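PDB 5CL2: sporulation-control protein spo0M, which controls the expression of spo0A and is required for Bacillus subtilis to pass the morphological stage 0 of sporulation. Local coordinates for residues Glu135-Leu138 / Glu139-Asn143. Residues are numbered along the deposited sequence; the frame is centred on the assembly and turned at random.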
loop_
_atom_site.group_PDB
_atom_site.type_symbol
_atom_site.label_atom_id
_atom_site.label_comp_id
_atom_site.label_asym_id
_atom_site.label_seq_id
_atom_site.Cartn_x
_atom_site.Cartn_y
_atom_site.Cartn_z
ATOM N N GLU A 135 12.288 -17.319 4.887
ATOM C CA GLU A 135 13.140 -18.171 5.708
ATOM C C GLU A 135 14.342 -18.684 4.899
ATOM O O GLU A 135 15.439 -18.867 5.439
ATOM C CB GLU A 135 12.325 -19.334 6.269
ATOM C CG GLU A 135 13.033 -20.145 7.337
ATOM C CD GLU A 135 12.048 -20.867 8.244
ATOM O OE1 GLU A 135 11.001 -21.350 7.742
ATOM O OE2 GLU A 135 12.311 -20.945 9.463
ATOM N N ASN A 136 14.143 -18.861 3.597
ATOM C CA ASN A 136 15.230 -19.189 2.690
ATOM C C ASN A 136 16.224 -18.043 2.637
ATOM O O ASN A 136 17.434 -18.268 2.730
ATOM C CB ASN A 136 14.712 -19.493 1.275
ATOM C CG ASN A 136 14.029 -20.851 1.163
ATOM O OD1 ASN A 136 13.988 -21.626 2.120
ATOM N ND2 ASN A 136 13.465 -21.131 -0.007
ATOM N N VAL A 137 15.724 -16.816 2.491
ATOM C CA VAL A 137 16.621 -15.662 2.449
ATOM C C VAL A 137 17.400 -15.532 3.761
ATOM O O VAL A 137 18.593 -15.242 3.755
ATOM C CB VAL A 137 15.872 -14.346 2.168
ATOM C CG1 VAL A 137 16.859 -13.187 2.096
ATOM C CG2 VAL A 137 15.108 -14.439 0.858
ATOM N N LEU A 138 16.729 -15.777 4.877
ATOM C CA LEU A 138 17.326 -15.610 6.206
ATOM C C LEU A 138 18.442 -16.620 6.429
ATOM O O LEU A 138 19.532 -16.281 6.914
ATOM C CB LEU A 138 16.262 -15.764 7.290
ATOM C CG LEU A 138 15.161 -14.701 7.297
ATOM C CD1 LEU A 138 14.052 -15.054 8.322
ATOM C CD2 LEU A 138 15.757 -13.313 7.555
ATOM N N GLU A 139 18.152 -17.869 6.077
ATOM C CA GLU A 139 19.146 -18.921 6.168
ATOM C C GLU A 139 20.324 -18.632 5.249
ATOM O O GLU A 139 21.480 -18.773 5.655
ATOM C CB GLU A 139 18.523 -20.271 5.820
ATOM C CG GLU A 139 19.523 -21.410 5.673
ATOM C CD GLU A 139 18.858 -22.729 5.293
ATOM O OE1 GLU A 139 17.612 -22.756 5.158
ATOM O OE2 GLU A 139 19.576 -23.743 5.145
ATOM N N ALA A 140 20.026 -18.188 4.030
ATOM C CA ALA A 140 21.053 -17.817 3.057
ATOM C C ALA A 140 21.986 -16.730 3.580
ATOM O O ALA A 140 23.197 -16.827 3.422
ATOM C CB ALA A 140 20.412 -17.371 1.756
ATOM N N ILE A 141 21.415 -15.688 4.171
ATOM C CA ILE A 141 22.190 -14.585 4.726
ATOM C C ILE A 141 23.058 -15.060 5.895
ATOM O O ILE A 141 24.250 -14.716 5.978
ATOM C CB ILE A 141 21.279 -13.437 5.206
ATOM C CG1 ILE A 141 20.633 -12.719 4.015
ATOM C CG2 ILE A 141 22.057 -12.457 6.062
ATOM C CD1 ILE A 141 21.606 -11.996 3.096
ATOM N N GLU A 142 22.499 -15.880 6.786
ATOM C CA GLU A 142 23.328 -16.316 7.909
ATOM C C GLU A 142 24.461 -17.238 7.437
ATOM O O GLU A 142 25.574 -17.170 7.966
ATOM C CB GLU A 142 22.519 -17.031 8.978
ATOM C CG GLU A 142 21.419 -16.211 9.632
ATOM C CD GLU A 142 20.854 -16.893 10.871
ATOM O OE1 GLU A 142 20.370 -18.032 10.725
ATOM O OE2 GLU A 142 20.843 -16.279 11.969
ATOM N N ASN A 143 24.204 -18.040 6.406
ATOM C CA ASN A 143 25.239 -18.929 5.880
ATOM C C ASN A 143 26.439 -18.160 5.359
ATOM O O ASN A 143 27.567 -18.621 5.483
ATOM C CB ASN A 143 24.674 -19.820 4.781
ATOM C CG ASN A 143 23.717 -20.855 5.324
ATOM O OD1 ASN A 143 23.766 -21.191 6.509
ATOM N ND2 ASN A 143 22.824 -21.351 4.472
#
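With CG1 beside its backbone N and anti to the carbonyl carbon (chi1 -70°), I141 sets its CG1 alongside V137, one turn earlier. There I141 CG1 lies 3.3 Å from V137 O. The CG1 atoms of I141 and V137 stand 4.3 Å apart, a loose apolar contact. E142 has a similar first torsion, which lays its CG 3.3 Å from L138 O, while the extended chain beyond CG carries the carboxylate onward to where OE2 accepts a hydrogen bond from the backbone N of L148. A140, with no longer side chain, places CB 3.3 Å from N136 O. Four successive i to i+4 backbone hydrogen bonds, from the amides of E139, A140, I141 and E142 to the carbonyls of E135, N136, V137 and L138, identify regular alpha-helix through about two turns; that from I141 N to V137 O spans 2.9 Å. N-H...O angles of 159° to 165° show these bonds to be nearly straight. The helix, 132-143, is amphipathic and packs against two elements, on adjoining faces: V137 touches F189, L138 touches F189 and F171, and I141 touches L187 and F171, all on neighbouring strands 165-173 and 185-191 of a five-stranded antiparallel sheet, whereas on helix 236-248 N136 meets L239, and A140 meets E240 and L243. N136 ND2 donates to L233 O, and E135 and E139 occupy the exposed side.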